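PDB 3PRN: porin from Rhodobacter blasticus, which forms trimeric outer-membrane channels through which small hydrophilic solutes of up to about 0.6 kDa diffuse passively. Local coordinates for residues A[88-91]-A[95-98]; A[212-215]-A[221-224]; A[113-118]-A[128-133]; A[183-186]-A[190-193]; A[11-16]-A[101-106]. The protein carries 1 engineered substitution. One frame throughout, in Å; residues are numbered along the deposited sequence.

Contact 1: residues A[88-91]-A[95-98]; sequences AFDS and TYDS
The hydroxyl of Tyr96 gives its hydrogen to the carboxylate of Asp90, with OH and OD1 only 2.6 Å apart. OD1 takes it on the anti lone pair, the one facing away from OD2, and lies near the plane of the phenol ring at its edge. The two side chains meet at about a right angle, carboxylate and ring planes 69° apart. Asp90 starts out from the short helix 88-91 pointing away from residues 95-98, but with CG anti to the backbone N (chi1 -169°) the carboxylate swings round to the phenol. The same ring edge also lies close to the backbone of Asp90, CE2 being 3.5 Å from its carbonyl O in the ring plane. Over one face of the ring sits the methyl CG2 of the preceding Thr95, which also comes within 4.0 Å of Phe89 O.

A second link runs through water. One molecule donates to Phe89 O at 2.9 Å and is 2.6 Å from Thr95 OG1, and it rests over the centre of one face of the Phe89 ring. Thr95 OG1 is further bonded to Tyr213 OH on the barrel wall, while the Phe89 ring meets Phe114 edge-to-face. This is the early part of the long loop that, as in other porins, folds into the barrel and narrows the pore. The chemistry implies a turn held by one short side-chain bond and one bridging water: the phenol donor probably steadies the negative charge on Asp90, and the water ties a helix carbonyl to a threonine already fastened to the wall.

Contact 2: residues A[212-215]-A[221-224]; sequences WYDN and GDQV
The beta hairpin of strands 206-214 and 223-232 closes here, where both run into their connecting loop. Tyr213 and Gln223 form an antiparallel hydrogen-bonded pair, Tyr213 N to Gln223 O at 2.8 Å and Gln223 N to Tyr213 O at 2.9 Å. Beyond it, Asn215 CG lies beside the backbone N (chi1 -67°), bringing ND2 to two oxygens. ND2 donates to Gly221 O at 2.9 Å, nearly along the C=O axis, and to Gln223 OE1 at 3.1 Å, there at a C=O...donor angle of 133° and tilted from the carbonyl plane. With Asn215 cut back to an alanine, Gly221 O would probably lack this donor and Gln223 OE1 would lose one of its partners. On the face opposite the Tyr213 and Gln223 side chains, Val224 CG2, in the modelled conformer, packs at the Trp212 indole edge. The OD1 atoms of Asp214 and Asp222 are 4.0 Å apart, but a water donates to both and probably eases the repulsion; Asp214 OD1 is also bonded to Gly216 N.

Gln223 reaches the pore-constricting loop, NE2 to Asp109 O and OE1 to Gln111 N. Strand 193-200 flanks the hairpin through backbone bonds to Trp212 and Asp214, strand 235-244 through Val224.

Contact 3: residues A[113-118]-A[128-133]; sequences SFFAYN and DNYNGI
Tyr130 swings its ring toward residues 113-118 with CG anti to the backbone N (chi1 168°), while Phe115 and Asn118 meet it with CG beside their own backbone N. The result is a phenol whose edge meets a ring and whose face meets an amide. Tyr130 turns its edge to the face of Phe115 in a T-shaped stack, centroids 5.3 Å apart and planes at 85°. CE2 makes the approach, 3.9 Å from Phe115 CD1 and displaced toward the rim of the face it meets. The phenol oxygen carries on past the ring to its root, OH lying 3.6 Å from Phe115 CB, as the two side chains slide by each other in opposite directions. Over one face of the Tyr130 ring lies the carboxamide of Asn118, tilted at 64° to it.

Polar matching is left to water: one molecule accepts from Ala116 N at 3.0 Å and is 3.2 Å from Tyr130 OH, joining the phenol to the loop backbone.

Around this, Val149 of strand 142-150 touches both Phe115 and Tyr130. The returning limb of the pore loop is tied down by Phe115 O to Thr87 OG1 and Asn118 N to Asn84 OD1. Tyr130 itself stands just ahead of strand 131-138, whose Asn131 and Ile133 pack on Ile27 of a second subunit, so the contact joins the loop to a wall that lies at the trimer interface.

Contact 4: residues A[183-186]-A[190-193]; sequences TDAG and DNDI
Ala185, Asn191 and Asp184 carry most of this contact, which lies in the loop between strands 175-183 and 193-200. Ala185 is held by Asn191 at both ends of its backbone. Its N donates to Asn191 O at 2.9 Å, and its O receives Asn191 ND2 at 2.8 Å. In the second bond the acceptor lies in the plane of the Asn191 amide, yet the donor stands 44° out of the plane of the carbonyl, so it is not on a lone pair. Asn191 CG lies anti to the backbone N (chi1 -178°), which carries the amide across to that carbonyl, and the residue is itself the centre of an inverse gamma turn. The methyl of Ala185 points toward residues 190-193 and packs on Ile193 CD1 at 3.7 Å.

Asp184 works in both directions. Its N gives a nearly straight bond to Asp192 OD1 at 3.1 Å, approaching that oxygen almost head-on, while its own OD1 accepts from Asp190 N at 3.0 Å on the anti side, tilted out of the carboxylate plane. The two OD1 oxygens of Asp184 and Asp192 are 3.9 Å apart, like charges that each face a backbone N-H, which probably offsets some of the repulsion. With an alanine at Asp184, the N-H of Asp190 would probably lose its acceptor and that end of the turn would be likely to move more freely.

Asn191 OD1 is bonded to Leu217 N in the loop between strands 206-214 and 223-232. Phe114 of the pore loop touches Ala185 and Ile193, and Thr183 packs on Phe164 of strand 163-171.

Contact 5: residues A[11-16]-A[101-106]; sequences GLQYVE and GYEWSS. Engineered in segment 101-106: Trp104 (natural residue Ala).
Tyr102 presents an edge of its ring to strand 2-15: Leu12 O lies at that edge, near the ring plane, 3.5 Å from Tyr102 CE1, while one face is topped by CG of the next residue, Glu103, 3.8 Å above its centre. Tyr102 CG sits between its backbone N and carbonyl carbon (chi1 88°), which sends the ring toward Gly11. There Tyr102 OH lies 3.2 Å from Gly11 C. Gly11 fits because it has no side chain; a CB there would collide with Tyr102 CZ. The hydroxyl is bonded to Ser28 O on the adjacent strand 25-39.

Next to this, Gln13 and Glu103 cross at about a right angle. Gln13 NE2 donates to the syn lone pair of Glu103 OE2 at 3.2 Å, the angle at hydrogen being 149°. Both groups have second partners: Glu103 OE2 also receives Ser28 OG, and Gln13 OE1 is bonded to Arg18 NH2. The engineered Trp104 stands away from the strand, the face of its indole 3.5 Å from Gly101 O, at the end of the type I turn 101-104.

The chemistry is that of an eyelet loop fixed to the barrel wall by a phenol end packed against a glycine and by a shared carboxylate. A magnesium ion is bound at Ser28 and Asp57, and the Glu103 side chain lies about 4 Å from it, so the cation probably helps offset the negative charge gathered here.

In the fold
Contacts 1, 5 and 3, in chain order, hold the long loop between strands 78-83 and 131-138: its early helix, its middle where it meets the wall on the other side of the chain's centre from contact 3, and its returning limb. Contacts 2 and 4 lie at strand-end loops, touch each other through Ile193 and Asn215, and rest mostly on backbone bonds, asparagine amides and, in contact 4, aspartate carboxylates. All five are partly buried, but contact 1 is interior, its centre about 6 Å from the chain centre against 14 to 17 Å for the others, and it touches all four. The loop contacts rely on tyrosines; bridging waters serve contacts 1, 2 and 3, and contact 5 has a carboxylate near magnesium.

Contact 1: residues A[88-91]-A[95-98]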
# COMPACT_ATOMS: atom_id res chain seq x y z
N ALA A 88 17.56 20.86 -0.13
CA ALA A 88 18.93 21.18 0.30
C ALA A 88 19.11 21.37 1.79
O ALA A 88 20.01 20.77 2.41
CB ALA A 88 19.40 22.40 -0.50
N PHE A 89 18.22 22.11 2.45
CA PHE A 89 18.41 22.37 3.88
C PHE A 89 18.26 21.09 4.70
O PHE A 89 18.84 20.96 5.79
CB PHE A 89 17.36 23.42 4.31
CG PHE A 89 17.68 24.15 5.60
CD1 PHE A 89 18.60 25.22 5.57
CD2 PHE A 89 17.09 23.79 6.79
CE1 PHE A 89 18.89 25.92 6.76
CE2 PHE A 89 17.39 24.46 7.99
CZ PHE A 89 18.30 25.52 7.95
N ASP A 90 17.47 20.15 4.17
CA ASP A 90 17.25 18.89 4.88
C ASP A 90 18.32 17.88 4.53
O ASP A 90 18.47 16.94 5.31
CB ASP A 90 15.84 18.36 4.56
CG ASP A 90 15.39 17.17 5.44
OD1 ASP A 90 15.32 17.30 6.66
OD2 ASP A 90 15.07 16.09 4.90
N SER A 91 19.05 18.04 3.41
CA SER A 91 20.01 16.99 3.08
C SER A 91 21.46 17.25 3.43
O SER A 91 22.22 16.28 3.44
CB SER A 91 19.95 16.80 1.53
OG SER A 91 18.61 16.42 1.19
N THR A 95 23.85 19.00 10.07
CA THR A 95 22.72 19.76 10.64
C THR A 95 21.89 18.94 11.60
O THR A 95 21.24 19.51 12.50
CB THR A 95 21.96 20.43 9.50
OG1 THR A 95 21.03 21.43 9.95
CG2 THR A 95 21.09 19.38 8.75
N TYR A 96 21.83 17.60 11.51
CA TYR A 96 21.05 16.82 12.45
C TYR A 96 21.91 15.99 13.38
O TYR A 96 21.38 15.14 14.14
CB TYR A 96 20.11 15.83 11.67
CG TYR A 96 19.05 16.58 10.86
CD1 TYR A 96 18.17 17.43 11.51
CD2 TYR A 96 18.93 16.39 9.49
CE1 TYR A 96 17.17 18.12 10.84
CE2 TYR A 96 17.99 17.12 8.77
CZ TYR A 96 17.09 17.94 9.46
OH TYR A 96 16.17 18.62 8.76
N ASP A 97 23.22 16.19 13.42
CA ASP A 97 24.11 15.34 14.22
C ASP A 97 24.06 15.49 15.69
O ASP A 97 24.69 14.66 16.38
CB ASP A 97 25.57 15.47 13.74
CG ASP A 97 25.80 14.83 12.40
OD1 ASP A 97 24.91 14.23 11.79
OD2 ASP A 97 26.91 14.90 11.87
N SER A 98 23.20 16.38 16.25
CA SER A 98 23.05 16.36 17.70
C SER A 98 21.92 15.43 18.14
O SER A 98 21.77 15.14 19.34
CB SER A 98 22.82 17.79 18.24
OG SER A 98 21.51 18.24 17.97
O HOH W 1 20.25 22.59 7.75

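Contact 2: residues A[212-215]-A[221-224]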
# COMPACT_ATOMS: atom_id res chain seq x y z
N TRP A 212 25.26 26.62 13.80
CA TRP A 212 24.66 27.92 13.97
C TRP A 212 23.51 28.07 12.99
O TRP A 212 23.70 27.71 11.81
CB TRP A 212 25.76 29.01 13.68
CG TRP A 212 25.13 30.38 13.66
CD1 TRP A 212 24.80 31.16 14.74
CD2 TRP A 212 24.66 31.09 12.50
NE1 TRP A 212 24.16 32.32 14.31
CE2 TRP A 212 24.06 32.28 12.94
CE3 TRP A 212 24.67 30.81 11.13
CZ2 TRP A 212 23.53 33.22 12.05
CZ3 TRP A 212 24.11 31.72 10.25
CH2 TRP A 212 23.56 32.92 10.72
N TYR A 213 22.36 28.61 13.39
CA TYR A 213 21.30 28.85 12.43
C TYR A 213 20.74 30.28 12.51
O TYR A 213 20.60 30.84 13.63
CB TYR A 213 20.05 27.97 12.79
CG TYR A 213 20.40 26.49 12.71
CD1 TYR A 213 20.36 25.84 11.47
CD2 TYR A 213 20.78 25.81 13.81
CE1 TYR A 213 20.73 24.49 11.40
CE2 TYR A 213 21.13 24.47 13.75
CZ TYR A 213 21.12 23.82 12.53
OH TYR A 213 21.46 22.50 12.52
N ASP A 214 20.24 30.72 11.40
CA ASP A 214 19.36 31.86 11.28
C ASP A 214 17.99 31.21 10.94
O ASP A 214 17.90 30.59 9.87
CB ASP A 214 19.77 32.77 10.16
CG ASP A 214 18.81 33.93 9.99
OD1 ASP A 214 17.57 33.84 10.21
OD2 ASP A 214 19.33 35.01 9.60
N ASN A 215 17.04 31.28 11.83
CA ASN A 215 15.77 30.65 11.79
C ASN A 215 14.70 31.47 11.10
O ASN A 215 13.53 31.16 11.20
CB ASN A 215 15.29 30.12 13.15
CG ASN A 215 16.16 28.97 13.60
OD1 ASN A 215 16.33 27.95 12.89
ND2 ASN A 215 16.69 28.99 14.83
N GLY A 221 14.45 32.92 16.75
CA GLY A 221 15.56 33.80 16.40
C GLY A 221 16.78 32.94 16.08
O GLY A 221 16.66 31.71 15.81
N ASP A 222 17.98 33.48 16.12
CA ASP A 222 19.19 32.76 15.87
C ASP A 222 19.45 31.70 16.93
O ASP A 222 18.94 31.76 18.06
CB ASP A 222 20.39 33.69 15.72
CG ASP A 222 20.22 34.63 14.51
OD1 ASP A 222 19.18 34.66 13.81
OD2 ASP A 222 21.19 35.38 14.26
N GLN A 223 20.25 30.71 16.54
CA GLN A 223 20.43 29.57 17.43
C GLN A 223 21.80 28.98 17.29
O GLN A 223 22.41 28.88 16.22
CB GLN A 223 19.34 28.54 16.94
CG GLN A 223 19.49 27.14 17.55
CD GLN A 223 18.38 26.19 17.14
OE1 GLN A 223 17.64 26.41 16.19
NE2 GLN A 223 18.25 25.07 17.87
N VAL A 224 22.31 28.45 18.40
CA VAL A 224 23.61 27.79 18.33
C VAL A 224 23.47 26.48 19.08
O VAL A 224 22.83 26.42 20.13
CB VAL A 224 24.59 28.72 19.10
CG1 VAL A 224 25.87 27.98 19.46
CG2 VAL A 224 24.88 29.94 18.23
O HOH W 2 16.78 34.12 13.07

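Contact 3: residues A[113-118]-A[128-133]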
# COMPACT_ATOMS: atom_id res chain seq x y z
N SER A 113 10.94 26.51 9.84
CA SER A 113 10.01 25.79 8.98
C SER A 113 10.60 25.76 7.58
O SER A 113 11.00 26.79 7.03
CB SER A 113 8.71 26.60 8.78
OG SER A 113 7.89 26.51 9.94
N PHE A 114 10.64 24.60 6.99
CA PHE A 114 11.16 24.48 5.63
C PHE A 114 10.61 23.18 5.02
O PHE A 114 10.19 22.30 5.79
CB PHE A 114 12.69 24.48 5.65
CG PHE A 114 13.26 23.47 6.63
CD1 PHE A 114 13.54 22.18 6.20
CD2 PHE A 114 13.52 23.84 7.96
CE1 PHE A 114 14.06 21.24 7.09
CE2 PHE A 114 14.04 22.91 8.85
CZ PHE A 114 14.31 21.60 8.41
N PHE A 115 10.57 23.11 3.69
CA PHE A 115 10.09 21.87 3.05
C PHE A 115 11.14 20.76 3.18
O PHE A 115 12.35 20.99 3.22
CB PHE A 115 9.81 22.13 1.57
CG PHE A 115 8.61 22.99 1.33
CD1 PHE A 115 7.45 22.77 2.09
CD2 PHE A 115 8.63 23.97 0.36
CE1 PHE A 115 6.34 23.56 1.89
CE2 PHE A 115 7.50 24.74 0.16
CZ PHE A 115 6.37 24.54 0.90
N ALA A 116 10.61 19.53 3.19
CA ALA A 116 11.54 18.37 3.23
C ALA A 116 10.78 17.21 2.59
O ALA A 116 9.54 17.29 2.47
CB ALA A 116 11.90 18.06 4.68
N TYR A 117 11.46 16.10 2.31
CA TYR A 117 10.73 14.94 1.77
C TYR A 117 9.48 14.60 2.61
O TYR A 117 9.59 14.47 3.83
CB TYR A 117 11.68 13.74 1.82
CG TYR A 117 11.13 12.46 1.23
CD1 TYR A 117 10.95 12.31 -0.13
CD2 TYR A 117 10.77 11.41 2.07
CE1 TYR A 117 10.44 11.11 -0.67
CE2 TYR A 117 10.27 10.20 1.55
CZ TYR A 117 10.12 10.06 0.20
OH TYR A 117 9.61 8.88 -0.32
N ASN A 118 8.34 14.38 1.97
CA ASN A 118 7.11 14.11 2.76
C ASN A 118 6.94 12.60 2.89
O ASN A 118 6.71 11.92 1.85
CB ASN A 118 5.89 14.71 2.04
CG ASN A 118 6.07 16.24 1.93
OD1 ASN A 118 6.30 16.89 2.94
ND2 ASN A 118 5.93 16.77 0.73
N ASP A 128 -1.39 18.37 -2.69
CA ASP A 128 -1.85 17.68 -3.90
C ASP A 128 -1.15 18.05 -5.21
O ASP A 128 -0.96 17.20 -6.08
CB ASP A 128 -3.37 17.92 -4.13
CG ASP A 128 -4.26 17.24 -3.10
OD1 ASP A 128 -3.82 16.64 -2.08
OD2 ASP A 128 -5.50 17.31 -3.25
N ASN A 129 -0.72 19.31 -5.37
CA ASN A 129 -0.02 19.73 -6.57
C ASN A 129 1.40 20.18 -6.26
O ASN A 129 2.00 20.94 -7.03
CB ASN A 129 -0.83 20.86 -7.24
CG ASN A 129 -2.08 20.24 -7.87
OD1 ASN A 129 -1.98 19.52 -8.87
ND2 ASN A 129 -3.27 20.44 -7.33
N TYR A 130 1.90 19.71 -5.12
CA TYR A 130 3.25 20.04 -4.70
C TYR A 130 4.23 19.29 -5.59
O TYR A 130 4.16 18.10 -5.85
CB TYR A 130 3.36 19.68 -3.24
CG TYR A 130 4.71 19.66 -2.58
CD1 TYR A 130 5.67 18.70 -2.87
CD2 TYR A 130 4.98 20.57 -1.57
CE1 TYR A 130 6.87 18.65 -2.18
CE2 TYR A 130 6.18 20.54 -0.88
CZ TYR A 130 7.11 19.57 -1.17
OH TYR A 130 8.27 19.56 -0.44
N ASN A 131 5.21 20.01 -6.13
CA ASN A 131 6.22 19.42 -7.02
C ASN A 131 7.56 20.12 -6.90
O ASN A 131 7.65 21.36 -6.91
CB ASN A 131 5.71 19.47 -8.48
CG ASN A 131 6.58 18.61 -9.37
OD1 ASN A 131 6.41 17.39 -9.35
ND2 ASN A 131 7.50 19.22 -10.11
N GLY A 132 8.62 19.34 -6.71
CA GLY A 132 9.94 19.90 -6.58
C GLY A 132 10.88 19.34 -7.64
O GLY A 132 10.58 18.32 -8.31
N ILE A 133 12.01 20.02 -7.81
CA ILE A 133 13.10 19.55 -8.65
C ILE A 133 14.36 19.66 -7.78
O ILE A 133 14.52 20.66 -7.05
CB ILE A 133 13.29 20.38 -9.92
CG1 ILE A 133 11.96 20.62 -10.62
CG2 ILE A 133 14.33 19.77 -10.84
CD1 ILE A 133 12.00 21.66 -11.74
O HOH W 3 7.61 19.47 2.65

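Contact 4: residues A[183-186]-A[190-193]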
# COMPACT_ATOMS: atom_id res chain seq x y z
N THR A 183 15.66 30.43 0.58
CA THR A 183 14.81 31.60 0.60
C THR A 183 13.36 31.15 0.51
O THR A 183 13.00 30.13 -0.13
CB THR A 183 15.17 32.61 -0.52
OG1 THR A 183 14.99 31.93 -1.77
CG2 THR A 183 16.64 32.97 -0.54
N ASP A 184 12.50 31.86 1.21
CA ASP A 184 11.07 31.62 1.28
C ASP A 184 10.81 30.14 1.69
O ASP A 184 9.98 29.44 1.12
CB ASP A 184 10.35 31.91 0.00
CG ASP A 184 10.39 33.37 -0.45
OD1 ASP A 184 10.56 34.29 0.36
OD2 ASP A 184 10.23 33.56 -1.67
N ALA A 185 11.54 29.76 2.71
CA ALA A 185 11.49 28.41 3.25
C ALA A 185 10.07 28.06 3.67
O ALA A 185 9.40 28.86 4.35
CB ALA A 185 12.46 28.28 4.43
N GLY A 186 9.59 26.87 3.23
CA GLY A 186 8.26 26.42 3.60
C GLY A 186 7.18 27.14 2.82
O GLY A 186 6.01 26.97 3.13
N ASP A 190 9.57 35.74 2.76
CA ASP A 190 10.60 36.33 3.56
C ASP A 190 11.12 35.45 4.68
O ASP A 190 11.91 35.94 5.51
CB ASP A 190 10.17 37.69 4.14
CG ASP A 190 9.94 38.70 3.01
OD1 ASP A 190 10.67 38.73 1.99
OD2 ASP A 190 8.96 39.49 3.13
N ASN A 191 10.75 34.16 4.69
CA ASN A 191 11.28 33.26 5.74
C ASN A 191 12.62 32.77 5.22
O ASN A 191 12.66 31.69 4.60
CB ASN A 191 10.26 32.14 5.92
CG ASN A 191 10.66 31.17 7.01
OD1 ASN A 191 11.32 31.55 7.99
ND2 ASN A 191 10.28 29.89 6.84
N ASP A 192 13.69 33.54 5.32
CA ASP A 192 14.96 33.15 4.76
C ASP A 192 15.83 32.55 5.86
O ASP A 192 16.04 33.16 6.92
CB ASP A 192 15.67 34.27 4.01
CG ASP A 192 14.78 34.96 3.00
OD1 ASP A 192 13.95 34.33 2.32
OD2 ASP A 192 14.85 36.23 2.90
N ILE A 193 16.28 31.30 5.66
CA ILE A 193 16.97 30.62 6.75
C ILE A 193 18.37 30.23 6.36
O ILE A 193 18.68 30.15 5.17
CB ILE A 193 16.12 29.42 7.24
CG1 ILE A 193 15.95 28.37 6.11
CG2 ILE A 193 14.79 29.94 7.75
CD1 ILE A 193 15.18 27.13 6.61

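Contact 5: residues A[11-16]-A[101-106]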
# COMPACT_ATOMS: atom_id res chain seq x y z
N GLY A 11 9.48 1.45 21.57
CA GLY A 11 10.12 1.71 22.86
C GLY A 11 9.13 2.59 23.66
O GLY A 11 7.93 2.67 23.34
N LEU A 12 9.67 3.24 24.67
CA LEU A 12 8.90 4.07 25.58
C LEU A 12 9.28 5.53 25.33
O LEU A 12 10.46 5.84 25.14
CB LEU A 12 9.25 3.71 27.05
CG LEU A 12 8.86 2.29 27.46
CD1 LEU A 12 9.54 1.94 28.79
CD2 LEU A 12 7.35 2.16 27.57
N GLN A 13 8.26 6.36 25.31
CA GLN A 13 8.42 7.79 25.09
C GLN A 13 7.69 8.53 26.24
O GLN A 13 6.49 8.37 26.40
CB GLN A 13 7.79 8.19 23.76
CG GLN A 13 8.01 9.66 23.41
CD GLN A 13 6.90 10.14 22.48
OE1 GLN A 13 5.83 10.50 22.93
NE2 GLN A 13 7.08 10.06 21.14
N TYR A 14 8.49 9.30 26.97
CA TYR A 14 7.99 10.03 28.14
C TYR A 14 8.08 11.53 27.89
O TYR A 14 9.11 12.06 27.46
CB TYR A 14 8.78 9.62 29.38
CG TYR A 14 8.57 10.51 30.59
CD1 TYR A 14 7.51 10.31 31.46
CD2 TYR A 14 9.43 11.57 30.84
CE1 TYR A 14 7.32 11.11 32.57
CE2 TYR A 14 9.27 12.39 31.95
CZ TYR A 14 8.22 12.14 32.82
OH TYR A 14 8.05 12.98 33.91
N VAL A 15 6.96 12.19 28.19
CA VAL A 15 6.83 13.63 28.06
C VAL A 15 6.24 14.13 29.41
O VAL A 15 5.11 13.75 29.70
CB VAL A 15 5.88 14.08 26.96
CG1 VAL A 15 5.75 15.61 27.09
CG2 VAL A 15 6.44 13.69 25.60
N GLU A 16 7.08 14.79 30.18
CA GLU A 16 6.64 15.25 31.50
C GLU A 16 5.36 16.10 31.38
O GLU A 16 5.31 16.98 30.52
CB GLU A 16 7.73 16.05 32.19
CG GLU A 16 7.31 16.39 33.63
CD GLU A 16 8.49 17.03 34.38
OE1 GLU A 16 9.23 17.83 33.73
OE2 GLU A 16 8.63 16.72 35.58
N GLY A 101 18.65 9.29 21.12
CA GLY A 101 17.49 8.51 21.55
C GLY A 101 17.00 7.65 20.35
O GLY A 101 17.43 7.85 19.19
N TYR A 102 16.07 6.73 20.63
CA TYR A 102 15.62 5.84 19.55
C TYR A 102 14.75 6.55 18.54
O TYR A 102 14.52 5.99 17.45
CB TYR A 102 14.94 4.61 20.14
CG TYR A 102 13.47 4.64 20.43
CD1 TYR A 102 12.98 5.26 21.55
CD2 TYR A 102 12.54 4.05 19.54
CE1 TYR A 102 11.63 5.25 21.86
CE2 TYR A 102 11.18 4.08 19.80
CZ TYR A 102 10.74 4.64 20.99
OH TYR A 102 9.45 4.69 21.31
N GLU A 103 14.35 7.80 18.78
CA GLU A 103 13.58 8.50 17.75
C GLU A 103 14.40 9.59 17.09
O GLU A 103 13.77 10.39 16.38
CB GLU A 103 12.29 9.08 18.34
CG GLU A 103 11.43 7.96 18.94
CD GLU A 103 10.31 8.55 19.79
OE1 GLU A 103 10.62 9.23 20.81
OE2 GLU A 103 9.17 8.33 19.41
N TRP A 104 15.71 9.66 17.25
CA TRP A 104 16.58 10.65 16.65
C TRP A 104 15.99 12.06 16.80
O TRP A 104 15.69 12.73 15.81
CB TRP A 104 16.90 10.45 15.10
CG TRP A 104 17.47 9.06 15.24
CD1 TRP A 104 16.91 7.90 14.88
CD2 TRP A 104 18.69 8.79 15.92
NE1 TRP A 104 17.77 6.86 15.38
CE2 TRP A 104 18.80 7.41 16.00
CE3 TRP A 104 19.71 9.59 16.47
CZ2 TRP A 104 19.87 6.77 16.65
CZ3 TRP A 104 20.78 8.93 17.10
CH2 TRP A 104 20.86 7.59 17.19
N SER A 105 15.84 12.50 18.03
CA SER A 105 15.30 13.85 18.29
C SER A 105 16.32 14.71 19.07
O SER A 105 17.24 14.22 19.74
CB SER A 105 14.01 13.76 19.10
OG SER A 105 14.29 13.23 20.39
N SER A 106 16.16 16.03 18.91
CA SER A 106 17.02 16.99 19.57
C SER A 106 16.38 18.38 19.47
O SER A 106 16.02 18.83 18.38
CB SER A 106 18.42 17.06 18.88
OG SER A 106 19.21 18.12 19.42